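Local coordinates for protein monooxygenase (Agrobacterium tumefaciens, PDB 2I7G) that probably catalyses a flavin-dependent oxidation by molecular oxygen, as a TIM-barrel member of the luciferase-like monooxygenase family, at residues T118-S123 and P189-L194; N94-S99 and R126-A131; V112-S117 and R183-R188; D108-F113 and L158-A163; L24-F29 and D64-G69. One frame throughout, in Å; residues are numbered along the deposited sequence.

All five contacts belong to a TIM barrel and the loops and helices around it. Along the chain interaction 5 closes first, joining strands 23-28 and 65-68. Interaction 2, its centre about 8 Å away, pairs strands 96-99 and 127-131 in the same parallel sheet; strand 96-99 lies beside 65-68. Helix 109-122, which links the strands of interaction 2, supplies one side of interactions 4, 3 and 1 in order from its N-terminal end. These meet helix 150-166 and the chain between residues 183 and 194, and all three also touch the second subunit. Interactions 3 and 5 lie about 23 Å apart, centre to centre, so the set runs from barrel wall to dimer face.

Interaction 1: T118-S123 and P189-L194; sequences TVDLLS and PLQERL
D120 OD2 is gripped by two successive backbone N-H groups of the loop P189-L194. Helix 109-122 is an outer helix of the TIM barrel, and D120 near its C-terminal end receives the loop that leads into strand 196-200. Q191 N gives D120 OD2 an almost straight bond of 2.9 Å (170°), arriving nearly along the C-O direction, while L190 N adds a weak, bent one to the same oxygen. The other oxygen, OD1, takes a bond of 2.8 Å from Q191 NE2, which stands above the carboxylate plane; amide and carboxylate are turned 33° apart. With chi1 of D120 at -156°, CG swings beside its own carbonyl carbon and the acid reaches out from the helix to the loop. OD1 also accepts from A127 N, and the amide of Q191 bonds A127 O and R96, so helix, loop and two barrel strands share one polar network. Several N-H groups on one carboxylate would probably favour its charged form. P189 CB packs against the acid, 3.4 Å from D120 OD2, and L190 also packs on G41 of the second subunit. Alongside, in an apolar contact, methyl CD2 of L121 rests 4.2 Å from L190 CB.

Interaction 2: N94-S99 and R126-A131; sequences NIRLTS and RAEIMA
Over one face of the R96 guanidinium lies the backbone of R126, its O about 4.0 Å above the plane, while E128 OE2 sits at the edge. NE of R96 donates to that oxygen at 2.8 Å, near the guanidinium plane and on the anti side, though tilted well out of the carboxylate plane. NH2 adds a weak bond to the same oxygen, completing the salt bridge, and the two flat groups are turned 47° apart; a bend at chi3 (56°) brings the arginine end over to the acid. The guanidinium of R126 has N94 N over one face and the carbonyl of I95 at its edge, with NH1 donating to I95 O at 2.8 Å on a lone pair in the carbonyl plane. These side chains flank parallel pairing of strands 96-99 and 127-131, joined through helix 109-122 as a beta-alpha-beta crossover of the TIM barrel. In the ladder L97 N donates to R126 O at 2.8 Å, and E128 N returns a bond to L97 O. Farther along, S99 OG accepts from M130 N at 3.0 Å and also bonds S102. T98 and E128 project from the same side of the sheet, where one water donates to T98 OG1 and, at 2.8 Å, to E128 OE1; R329 makes a salt bridge with that carboxylate oxygen.

Interaction 3: V112-S117 and R183-R188; sequences VFQQFS and RGVYPR
The ring of F113 and the guanidinium of R188 meet with their planes 37° apart, the two side chains crossing at about a right angle. The CE2-CZ side of the ring does the touching: CZ lies over one face of the guanidinium, and CE2 comes to 3.4 Å from R188 NH1. R188 starts away from the helix but folds back through bends at chi2 (-48°) and chi3, which turn its end toward the phenylalanine. Its rotation is then fixed by NH1, which donates to V185 O at 2.9 Å with the carbonyl oxygen in the guanidinium plane, and by NH2, which bonds L164 O on helix 150-166. V185 faces the helix as well, and its CG1 stands at the ring edge of F113, 3.9 Å from CD2. The same methyl lies 3.7 Å from CG of Q114, whose extended chain crosses the valine at about a right angle. On the outside of the TIM barrel, helix 109-122 thus packs on a segment that leaves a small antiparallel sheet at strand 183-184 and passes through a cis peptide before P187. Q114 NE2 makes a weak bond of 3.0 Å to Y186 O, which also accepts from S79 of the second subunit. A helical turn beyond F113, S117 CB approaches P187 O at 3.3 Å.

Interaction 4: D108-F113 and L158-A163; sequences DPVRVF and LDLLLA
P109 meets L160 and L161 as a blunt ring laid against two neighbouring leucines of helix 150-166. The proline CG touches L160 CD2 at 3.8 Å, the ring and the leucine branch crossing at about a right angle. Its CB turns into the notch between the residues, 4.0 Å from both L160 CG and L161 N and 4.3 Å from L161 CB. The proline therefore abuts backbone as well as side chains, and here the helices come nearest, P109 CA to L161 CA being 5.3 Å. One turn on, methyl CD1 of L161 fits between the start of the F113 side chain and the proline carbonyl, 4.0 Å from F113 CB and 4.1 Å from P109 O. The leucine reaches there because chi1 of -176° carries its CG away from the backbone N. V110 contributes a looser methyl contact to L160 CD2, while I180 touches both side chains. D108 caps the helix, OD1 accepting from V110 N, and that oxygen also bonds H177. The short helical segments approach to 9.3 Å at a crossing angle of -43°, a meeting of apolar side chains with no hydrogen bond between the two segments, of the kind by which neighbouring outer helices pack around a TIM barrel.

Interaction 5: L24-F29 and D64-G69; sequences LGLYTF and DVFGLG
Chi1 of F66, at -158°, swings its ring beside its own carbonyl carbon and across to L26, bringing one face under L26 CB in a CH-pi contact, 4.2 Å from the centroid and displaced toward the rim. Chi1 of L26, at -73°, sets CG beside the backbone N and sends CD1 to F66 CE1 at 3.8 Å. At the ring edge, the methyl CG2 of T28 lies 3.8 Å from F66 CE2 and at the same distance from L68 CD2. L26, F66, L68 and the methyl of T28 line one face, while T28 OG1 bonds A335 O; helix 40-60 packs on T28 and F66, helix 341-363 on L26. Beneath it the backbones pair in parallel: L26 N donates to V65 O, G67 N to L26 O at 2.8 Å, T28 N to G67 O and G69 N to T28 O. Where the strands enter, D64 OD2 takes a straight bond of 2.8 Å (172°) from L24 N on its anti lone pair, while D64 N bonds L24 O. That carboxylate oxygen also forms a salt bridge with R360. Y27 and V65 project from the other side of the sheet. Strand 23-28, helix 40-60 and strand 65-68 make up the first beta-alpha-beta unit of the TIM barrel.

Interaction 1: T118-S123 and P189-L194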
# COMPACT_ATOMS: atom_id res chain seq x y z
N THR B 118 -1.75 1.99 8.22
CA THR B 118 -2.07 0.58 7.92
C THR B 118 -0.83 -0.31 8.11
O THR B 118 -0.90 -1.37 8.73
CB THR B 118 -2.69 0.48 6.52
OG1 THR B 118 -3.91 1.25 6.49
CG2 THR B 118 -3.06 -0.98 6.22
N VAL B 119 0.33 0.16 7.64
CA VAL B 119 1.59 -0.59 7.82
C VAL B 119 1.86 -0.70 9.33
O VAL B 119 2.32 -1.75 9.81
CB VAL B 119 2.75 0.12 7.13
CG1 VAL B 119 4.05 -0.64 7.43
CG2 VAL B 119 2.55 0.11 5.60
N ASP B 120 1.62 0.40 10.03
CA ASP B 120 1.80 0.40 11.49
C ASP B 120 0.96 -0.70 12.17
O ASP B 120 1.44 -1.40 13.07
CB ASP B 120 1.48 1.75 12.15
CG ASP B 120 2.18 1.92 13.46
OD1 ASP B 120 3.43 1.67 13.49
OD2 ASP B 120 1.50 2.24 14.46
N LEU B 121 -0.30 -0.81 11.76
CA LEU B 121 -1.17 -1.85 12.31
C LEU B 121 -0.71 -3.26 11.94
O LEU B 121 -0.70 -4.16 12.82
CB LEU B 121 -2.62 -1.59 11.88
CG LEU B 121 -3.24 -0.29 12.43
CD1 LEU B 121 -4.66 -0.22 11.82
CD2 LEU B 121 -3.30 -0.29 13.96
N LEU B 122 -0.35 -3.46 10.67
CA LEU B 122 0.13 -4.76 10.19
C LEU B 122 1.42 -5.20 10.89
O LEU B 122 1.66 -6.42 11.04
CB LEU B 122 0.40 -4.71 8.68
CG LEU B 122 -0.87 -4.59 7.81
CD1 LEU B 122 -0.52 -4.15 6.32
CD2 LEU B 122 -1.72 -5.91 7.88
N SER B 123 2.25 -4.22 11.24
CA SER B 123 3.60 -4.45 11.86
C SER B 123 3.62 -4.35 13.40
O SER B 123 4.69 -4.40 14.00
CB SER B 123 4.61 -3.45 11.28
OG SER B 123 4.32 -2.12 11.74
N PRO B 189 -3.22 4.66 13.83
CA PRO B 189 -2.10 3.72 13.99
C PRO B 189 -2.02 3.17 15.38
O PRO B 189 -2.80 3.58 16.27
CB PRO B 189 -0.87 4.58 13.70
CG PRO B 189 -1.26 5.95 14.02
CD PRO B 189 -2.76 6.05 13.70
N LEU B 190 -1.07 2.25 15.58
CA LEU B 190 -0.80 1.74 16.92
C LEU B 190 0.10 2.66 17.78
O LEU B 190 -0.19 2.89 18.97
CB LEU B 190 -0.23 0.32 16.81
CG LEU B 190 -0.27 -0.65 17.99
CD1 LEU B 190 -1.61 -0.80 18.70
CD2 LEU B 190 0.15 -1.98 17.39
N GLN B 191 1.17 3.17 17.19
CA GLN B 191 2.08 4.06 17.90
C GLN B 191 1.34 5.34 18.30
O GLN B 191 0.48 5.82 17.56
CB GLN B 191 3.29 4.42 17.04
CG GLN B 191 4.25 3.25 16.80
CD GLN B 191 5.39 3.65 15.87
OE1 GLN B 191 6.43 4.10 16.32
NE2 GLN B 191 5.17 3.51 14.57
N GLU B 192 1.67 5.88 19.48
CA GLU B 192 1.05 7.14 19.93
C GLU B 192 1.27 8.29 18.94
O GLU B 192 0.35 9.06 18.63
CB GLU B 192 1.53 7.53 21.33
CG GLU B 192 0.88 8.84 21.80
CD GLU B 192 0.65 8.91 23.31
OE1 GLU B 192 1.45 8.31 24.07
OE2 GLU B 192 -0.33 9.59 23.72
N ARG B 193 2.48 8.37 18.40
CA ARG B 193 2.85 9.38 17.42
C ARG B 193 3.63 8.67 16.32
O ARG B 193 4.77 8.26 16.54
CB ARG B 193 3.72 10.45 18.08
CG ARG B 193 3.44 11.89 17.62
CD ARG B 193 2.13 12.40 18.23
NE ARG B 193 2.09 13.85 18.45
CZ ARG B 193 2.55 14.47 19.54
NH1 ARG B 193 3.12 13.79 20.52
NH2 ARG B 193 2.45 15.80 19.64
N LEU B 194 3.03 8.53 15.15
CA LEU B 194 3.72 7.92 14.01
C LEU B 194 5.00 8.73 13.75
O LEU B 194 4.90 9.92 13.45
CB LEU B 194 2.80 7.94 12.79
CG LEU B 194 3.11 7.10 11.53
CD1 LEU B 194 3.03 5.60 11.81
CD2 LEU B 194 2.16 7.46 10.39

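Interaction 2: N94-S99 and R126-A131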
# COMPACT_ATOMS: atom_id res chain seq x y z
N ASN B 94 10.91 -7.55 14.19
CA ASN B 94 11.54 -6.51 15.03
C ASN B 94 11.97 -5.26 14.29
O ASN B 94 11.98 -4.17 14.86
CB ASN B 94 12.72 -7.12 15.78
CG ASN B 94 12.29 -8.26 16.66
OD1 ASN B 94 12.83 -9.37 16.56
ND2 ASN B 94 11.32 -8.02 17.52
N ILE B 95 12.30 -5.41 13.02
CA ILE B 95 12.85 -4.28 12.27
C ILE B 95 11.83 -3.16 12.04
O ILE B 95 10.65 -3.43 11.77
CB ILE B 95 13.48 -4.78 10.95
CG1 ILE B 95 14.47 -3.75 10.36
CG2 ILE B 95 12.42 -5.23 9.96
CD1 ILE B 95 15.47 -4.43 9.42
N ARG B 96 12.26 -1.92 12.19
CA ARG B 96 11.38 -0.82 11.88
C ARG B 96 11.33 -0.59 10.38
O ARG B 96 12.31 -0.85 9.66
CB ARG B 96 11.74 0.41 12.69
CG ARG B 96 11.53 0.07 14.20
CD ARG B 96 11.60 1.23 15.13
NE ARG B 96 10.66 2.27 14.77
CZ ARG B 96 9.44 2.38 15.29
NH1 ARG B 96 8.97 1.50 16.19
NH2 ARG B 96 8.67 3.38 14.88
N LEU B 97 10.20 -0.11 9.91
CA LEU B 97 9.92 -0.09 8.46
C LEU B 97 9.58 1.34 8.03
O LEU B 97 8.54 1.91 8.47
CB LEU B 97 8.72 -1.02 8.16
CG LEU B 97 9.00 -2.53 8.44
CD1 LEU B 97 7.66 -3.28 8.40
CD2 LEU B 97 10.03 -3.12 7.47
N THR B 98 10.42 1.92 7.18
CA THR B 98 10.25 3.37 6.87
C THR B 98 10.30 3.62 5.36
O THR B 98 10.97 2.88 4.62
CB THR B 98 11.30 4.28 7.60
OG1 THR B 98 11.08 5.67 7.32
CG2 THR B 98 12.75 3.93 7.18
N SER B 99 9.63 4.66 4.91
CA SER B 99 10.01 5.21 3.59
C SER B 99 11.40 5.91 3.71
O SER B 99 11.81 6.28 4.81
CB SER B 99 8.95 6.18 3.06
OG SER B 99 8.69 7.21 4.00
N ARG B 126 5.57 -0.62 14.09
CA ARG B 126 6.96 -0.50 13.59
C ARG B 126 7.14 0.46 12.37
O ARG B 126 8.28 0.57 11.81
CB ARG B 126 7.50 -1.88 13.24
CG ARG B 126 7.85 -2.72 14.45
CD ARG B 126 8.33 -4.08 14.11
NE ARG B 126 7.34 -4.93 13.43
CZ ARG B 126 7.56 -5.59 12.29
NH1 ARG B 126 8.72 -5.52 11.61
NH2 ARG B 126 6.57 -6.35 11.81
N ALA B 127 6.07 1.17 11.97
CA ALA B 127 6.14 2.05 10.78
C ALA B 127 6.69 3.46 11.08
O ALA B 127 6.50 4.00 12.20
CB ALA B 127 4.74 2.17 10.05
N GLU B 128 7.33 4.03 10.06
CA GLU B 128 7.78 5.43 10.09
C GLU B 128 7.71 6.00 8.68
O GLU B 128 7.71 5.25 7.65
CB GLU B 128 9.24 5.54 10.60
CG GLU B 128 9.53 4.88 11.93
CD GLU B 128 10.94 5.14 12.41
OE1 GLU B 128 11.74 5.74 11.63
OE2 GLU B 128 11.23 4.72 13.55
N ILE B 129 7.64 7.33 8.64
CA ILE B 129 7.67 8.06 7.36
C ILE B 129 8.92 8.93 7.37
O ILE B 129 9.18 9.63 8.35
CB ILE B 129 6.42 9.00 7.23
CG1 ILE B 129 5.12 8.17 7.20
CG2 ILE B 129 6.60 9.88 5.96
CD1 ILE B 129 3.82 9.04 7.44
N MSE B 130 9.71 8.87 6.29
CA MSE B 130 10.79 9.85 6.11
C MSE B 130 10.45 10.68 4.89
O MSE B 130 10.43 10.16 3.75
CB MSE B 130 12.16 9.17 5.97
CG MSE B 130 13.27 10.18 5.79
SE MSE B 130 14.95 9.27 5.21
CE MSE B 130 14.91 7.65 6.29
N ALA B 131 10.10 11.94 5.13
CA ALA B 131 9.63 12.80 4.05
C ALA B 131 10.80 13.63 3.51
O ALA B 131 11.61 14.18 4.28
CB ALA B 131 8.56 13.70 4.55
O HOH W 1 12.41 7.03 9.23

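Interaction 3: V112-S117 and R183-R188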
# COMPACT_ATOMS: atom_id res chain seq x y z
N VAL B 112 -1.04 9.23 2.48
CA VAL B 112 0.23 8.80 3.04
C VAL B 112 -0.01 8.37 4.49
O VAL B 112 0.41 7.28 4.90
CB VAL B 112 1.27 9.93 2.93
CG1 VAL B 112 2.52 9.57 3.79
CG2 VAL B 112 1.62 10.13 1.40
N PHE B 113 -0.71 9.19 5.26
CA PHE B 113 -0.97 8.84 6.65
C PHE B 113 -1.74 7.53 6.76
O PHE B 113 -1.41 6.69 7.58
CB PHE B 113 -1.72 9.95 7.37
CG PHE B 113 -1.94 9.67 8.85
CD1 PHE B 113 -0.88 9.76 9.76
CD2 PHE B 113 -3.17 9.26 9.30
CE1 PHE B 113 -1.08 9.47 11.13
CE2 PHE B 113 -3.38 9.01 10.67
CZ PHE B 113 -2.33 9.10 11.57
N GLN B 114 -2.77 7.36 5.93
CA GLN B 114 -3.59 6.14 5.97
C GLN B 114 -2.78 4.90 5.59
O GLN B 114 -2.88 3.84 6.24
CB GLN B 114 -4.81 6.27 5.03
CG GLN B 114 -5.83 7.30 5.54
CD GLN B 114 -7.00 7.42 4.63
OE1 GLN B 114 -6.86 7.47 3.41
NE2 GLN B 114 -8.19 7.49 5.22
N GLN B 115 -1.95 5.04 4.57
CA GLN B 115 -1.11 3.92 4.14
C GLN B 115 -0.10 3.50 5.22
O GLN B 115 -0.01 2.32 5.60
CB GLN B 115 -0.42 4.26 2.81
CG GLN B 115 -1.40 4.35 1.60
CD GLN B 115 -0.80 5.24 0.50
OE1 GLN B 115 0.40 5.54 0.51
NE2 GLN B 115 -1.65 5.70 -0.43
N PHE B 116 0.61 4.48 5.79
CA PHE B 116 1.60 4.15 6.82
C PHE B 116 0.95 3.75 8.16
O PHE B 116 1.53 2.95 8.89
CB PHE B 116 2.63 5.26 6.99
CG PHE B 116 3.64 5.29 5.88
CD1 PHE B 116 4.85 4.61 6.03
CD2 PHE B 116 3.36 5.95 4.68
CE1 PHE B 116 5.81 4.61 4.94
CE2 PHE B 116 4.31 5.99 3.61
CZ PHE B 116 5.53 5.30 3.75
N SER B 117 -0.24 4.29 8.47
CA SER B 117 -1.01 3.84 9.64
C SER B 117 -1.40 2.36 9.45
O SER B 117 -1.36 1.57 10.39
CB SER B 117 -2.25 4.72 9.87
OG SER B 117 -1.87 5.99 10.37
N ARG B 183 -13.06 16.31 9.88
CA ARG B 183 -13.22 14.93 9.42
C ARG B 183 -12.25 13.99 10.14
O ARG B 183 -11.08 14.34 10.36
CB ARG B 183 -12.95 14.82 7.91
CG ARG B 183 -13.74 15.79 7.02
CD ARG B 183 -15.26 15.73 7.27
NE ARG B 183 -15.89 14.43 6.99
CZ ARG B 183 -17.17 14.17 7.22
NH1 ARG B 183 -17.68 12.95 6.94
NH2 ARG B 183 -17.99 15.11 7.76
N GLY B 184 -12.71 12.78 10.46
CA GLY B 184 -11.82 11.75 11.03
C GLY B 184 -11.01 11.06 9.94
O GLY B 184 -11.52 10.85 8.82
N VAL B 185 -9.78 10.66 10.26
CA VAL B 185 -8.92 9.97 9.29
C VAL B 185 -8.57 8.60 9.87
O VAL B 185 -7.99 8.52 10.95
CB VAL B 185 -7.64 10.75 8.93
CG1 VAL B 185 -6.76 9.95 7.95
CG2 VAL B 185 -8.05 12.12 8.31
N TYR B 186 -8.93 7.54 9.14
CA TYR B 186 -8.87 6.17 9.67
C TYR B 186 -8.04 5.27 8.71
O TYR B 186 -7.96 5.55 7.50
CB TYR B 186 -10.31 5.60 9.80
CG TYR B 186 -11.12 6.49 10.73
CD1 TYR B 186 -10.86 6.50 12.09
CD2 TYR B 186 -12.02 7.42 10.20
CE1 TYR B 186 -11.56 7.38 12.96
CE2 TYR B 186 -12.73 8.30 11.04
CZ TYR B 186 -12.47 8.29 12.40
OH TYR B 186 -13.16 9.18 13.18
N PRO B 187 -7.45 4.16 9.22
CA PRO B 187 -7.48 3.75 10.61
C PRO B 187 -6.41 4.48 11.43
O PRO B 187 -5.40 4.95 10.87
CB PRO B 187 -7.12 2.25 10.55
CG PRO B 187 -6.15 2.17 9.41
CD PRO B 187 -6.69 3.21 8.38
N ARG B 188 -6.63 4.55 12.74
CA ARG B 188 -5.63 5.15 13.62
C ARG B 188 -4.46 4.16 13.78
O ARG B 188 -4.68 2.94 13.81
CB ARG B 188 -6.23 5.49 15.00
CG ARG B 188 -7.46 6.42 14.94
CD ARG B 188 -7.17 7.61 14.03
NE ARG B 188 -6.06 8.44 14.53
CZ ARG B 188 -5.56 9.50 13.89
NH1 ARG B 188 -6.00 9.83 12.66
NH2 ARG B 188 -4.59 10.21 14.48

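Interaction 4: D108-F113 and L158-A163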
# COMPACT_ATOMS: atom_id res chain seq x y z
N ASP B 108 -0.69 12.97 -1.48
CA ASP B 108 -1.75 13.48 -0.62
C ASP B 108 -1.43 13.02 0.81
O ASP B 108 -1.40 11.81 1.04
CB ASP B 108 -3.09 12.86 -1.05
CG ASP B 108 -4.28 13.33 -0.15
OD1 ASP B 108 -4.08 13.98 0.92
OD2 ASP B 108 -5.42 13.11 -0.58
N PRO B 109 -1.15 13.96 1.75
CA PRO B 109 -0.79 13.55 3.12
C PRO B 109 -1.86 12.68 3.81
O PRO B 109 -1.49 11.86 4.64
CB PRO B 109 -0.61 14.87 3.87
CG PRO B 109 -0.51 15.94 2.83
CD PRO B 109 -1.09 15.42 1.55
N VAL B 110 -3.14 12.88 3.48
CA VAL B 110 -4.18 11.99 4.01
C VAL B 110 -3.92 10.53 3.59
O VAL B 110 -3.92 9.62 4.42
CB VAL B 110 -5.61 12.44 3.65
CG1 VAL B 110 -6.60 11.45 4.23
CG2 VAL B 110 -5.87 13.88 4.22
N ARG B 111 -3.68 10.31 2.30
CA ARG B 111 -3.37 8.95 1.82
C ARG B 111 -2.09 8.40 2.43
O ARG B 111 -2.06 7.24 2.82
CB ARG B 111 -3.25 8.88 0.28
CG ARG B 111 -4.48 9.37 -0.45
CD ARG B 111 -5.65 8.38 -0.27
NE ARG B 111 -6.73 8.76 -1.20
CZ ARG B 111 -7.88 8.11 -1.33
NH1 ARG B 111 -8.11 7.02 -0.60
NH2 ARG B 111 -8.80 8.53 -2.19
N VAL B 112 -1.04 9.23 2.48
CA VAL B 112 0.23 8.80 3.04
C VAL B 112 -0.01 8.37 4.49
O VAL B 112 0.41 7.28 4.90
CB VAL B 112 1.27 9.93 2.93
CG1 VAL B 112 2.52 9.57 3.79
CG2 VAL B 112 1.62 10.13 1.40
N PHE B 113 -0.71 9.19 5.26
CA PHE B 113 -0.97 8.84 6.65
C PHE B 113 -1.74 7.53 6.76
O PHE B 113 -1.41 6.69 7.58
CB PHE B 113 -1.72 9.95 7.37
CG PHE B 113 -1.94 9.67 8.85
CD1 PHE B 113 -0.88 9.76 9.76
CD2 PHE B 113 -3.17 9.26 9.30
CE1 PHE B 113 -1.08 9.47 11.13
CE2 PHE B 113 -3.38 9.01 10.67
CZ PHE B 113 -2.33 9.10 11.57
N LEU B 158 3.47 18.80 4.89
CA LEU B 158 4.10 18.38 6.13
C LEU B 158 3.22 18.87 7.26
O LEU B 158 2.96 18.09 8.20
CB LEU B 158 5.54 18.91 6.25
CG LEU B 158 6.26 18.57 7.55
CD1 LEU B 158 6.29 17.05 7.80
CD2 LEU B 158 7.68 19.09 7.53
N ASP B 159 2.77 20.17 7.22
CA ASP B 159 1.89 20.70 8.27
C ASP B 159 0.61 19.82 8.38
O ASP B 159 0.23 19.39 9.48
CB ASP B 159 1.49 22.14 7.96
CG ASP B 159 0.70 22.77 9.08
OD1 ASP B 159 1.28 22.98 10.16
OD2 ASP B 159 -0.48 23.11 8.85
N LEU B 160 -0.01 19.51 7.23
CA LEU B 160 -1.16 18.55 7.29
C LEU B 160 -0.82 17.16 7.89
O LEU B 160 -1.49 16.66 8.81
CB LEU B 160 -1.84 18.44 5.96
CG LEU B 160 -2.99 17.45 5.86
CD1 LEU B 160 -4.06 17.73 6.93
CD2 LEU B 160 -3.53 17.60 4.42
N LEU B 161 0.25 16.53 7.41
CA LEU B 161 0.66 15.23 7.94
C LEU B 161 0.81 15.25 9.46
O LEU B 161 0.38 14.34 10.15
CB LEU B 161 1.97 14.77 7.29
CG LEU B 161 2.49 13.39 7.66
CD1 LEU B 161 1.48 12.28 7.40
CD2 LEU B 161 3.80 13.13 6.91
N LEU B 162 1.44 16.30 9.99
CA LEU B 162 1.63 16.39 11.44
C LEU B 162 0.29 16.61 12.18
O LEU B 162 0.09 16.06 13.27
CB LEU B 162 2.60 17.52 11.79
CG LEU B 162 4.04 17.29 11.28
CD1 LEU B 162 4.92 18.55 11.43
CD2 LEU B 162 4.71 16.07 11.93
N ALA B 163 -0.61 17.37 11.58
CA ALA B 163 -1.96 17.57 12.14
C ALA B 163 -2.70 16.23 12.23
O ALA B 163 -3.34 15.93 13.25
CB ALA B 163 -2.74 18.54 11.28

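Interaction 5: L24-F29 and D64-G69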
# COMPACT_ATOMS: atom_id res chain seq x y z
N LEU B 24 21.07 0.87 13.74
CA LEU B 24 21.74 0.62 12.45
C LEU B 24 20.80 -0.04 11.46
O LEU B 24 20.19 -1.06 11.77
CB LEU B 24 22.97 -0.28 12.61
CG LEU B 24 24.14 0.09 13.54
CD1 LEU B 24 24.74 1.43 13.23
CD2 LEU B 24 23.81 -0.08 15.04
N GLY B 25 20.72 0.54 10.27
CA GLY B 25 19.78 0.05 9.30
C GLY B 25 20.26 0.11 7.87
O GLY B 25 21.43 0.48 7.57
N LEU B 26 19.33 -0.22 6.99
CA LEU B 26 19.57 -0.30 5.54
C LEU B 26 18.49 0.52 4.85
O LEU B 26 17.39 0.66 5.40
CB LEU B 26 19.40 -1.73 5.01
CG LEU B 26 20.55 -2.70 5.38
CD1 LEU B 26 20.11 -4.18 5.31
CD2 LEU B 26 21.75 -2.40 4.50
N TYR B 27 18.82 1.05 3.67
CA TYR B 27 17.75 1.56 2.77
C TYR B 27 18.08 1.25 1.33
O TYR B 27 19.25 1.05 0.99
CB TYR B 27 17.42 3.03 3.00
CG TYR B 27 18.47 4.05 2.58
CD1 TYR B 27 18.21 4.94 1.53
CD2 TYR B 27 19.71 4.13 3.23
CE1 TYR B 27 19.15 5.89 1.15
CE2 TYR B 27 20.67 5.07 2.84
CZ TYR B 27 20.38 5.93 1.79
OH TYR B 27 21.32 6.87 1.42
N THR B 28 17.06 1.21 0.46
CA THR B 28 17.31 0.94 -0.97
C THR B 28 16.18 1.59 -1.76
O THR B 28 15.09 1.88 -1.19
CB THR B 28 17.45 -0.58 -1.27
OG1 THR B 28 17.70 -0.82 -2.67
CG2 THR B 28 16.17 -1.33 -0.88
N PHE B 29 16.44 1.76 -3.06
CA PHE B 29 15.48 2.25 -4.01
C PHE B 29 14.91 1.12 -4.86
O PHE B 29 13.97 1.36 -5.67
CB PHE B 29 16.12 3.31 -4.94
CG PHE B 29 16.64 4.53 -4.20
CD1 PHE B 29 16.18 4.86 -2.92
CD2 PHE B 29 17.58 5.37 -4.81
CE1 PHE B 29 16.63 6.00 -2.25
CE2 PHE B 29 18.06 6.49 -4.17
CZ PHE B 29 17.61 6.82 -2.87
N ASP B 64 18.11 -2.69 12.76
CA ASP B 64 17.09 -1.90 13.47
C ASP B 64 16.05 -1.27 12.57
O ASP B 64 14.92 -1.06 13.00
CB ASP B 64 17.77 -0.81 14.30
CG ASP B 64 18.67 -1.40 15.37
OD1 ASP B 64 18.15 -2.18 16.22
OD2 ASP B 64 19.89 -1.14 15.34
N VAL B 65 16.45 -0.94 11.34
CA VAL B 65 15.57 -0.16 10.45
C VAL B 65 15.82 -0.60 9.02
O VAL B 65 16.97 -0.87 8.64
CB VAL B 65 15.94 1.37 10.49
CG1 VAL B 65 15.07 2.16 9.50
CG2 VAL B 65 15.86 1.91 11.91
N PHE B 66 14.74 -0.65 8.23
CA PHE B 66 14.88 -0.81 6.79
C PHE B 66 14.00 0.23 6.08
O PHE B 66 12.77 0.33 6.37
CB PHE B 66 14.47 -2.25 6.39
CG PHE B 66 15.06 -2.73 5.06
CD1 PHE B 66 16.02 -3.76 5.04
CD2 PHE B 66 14.67 -2.14 3.87
CE1 PHE B 66 16.58 -4.21 3.84
CE2 PHE B 66 15.22 -2.56 2.63
CZ PHE B 66 16.19 -3.61 2.62
N GLY B 67 14.63 0.97 5.17
CA GLY B 67 13.93 2.02 4.37
C GLY B 67 13.79 1.72 2.89
O GLY B 67 14.70 1.13 2.27
N LEU B 68 12.67 2.15 2.29
CA LEU B 68 12.47 1.99 0.84
C LEU B 68 12.11 3.37 0.28
O LEU B 68 11.22 4.07 0.84
CB LEU B 68 11.30 1.07 0.53
CG LEU B 68 11.39 -0.33 1.12
CD1 LEU B 68 10.14 -1.09 0.66
CD2 LEU B 68 12.63 -1.09 0.59
N GLY B 69 12.81 3.77 -0.78
CA GLY B 69 12.60 5.08 -1.39
C GLY B 69 11.62 5.05 -2.54
O GLY B 69 11.44 4.03 -3.21
O HOH W 2 12.49 3.48 -5.73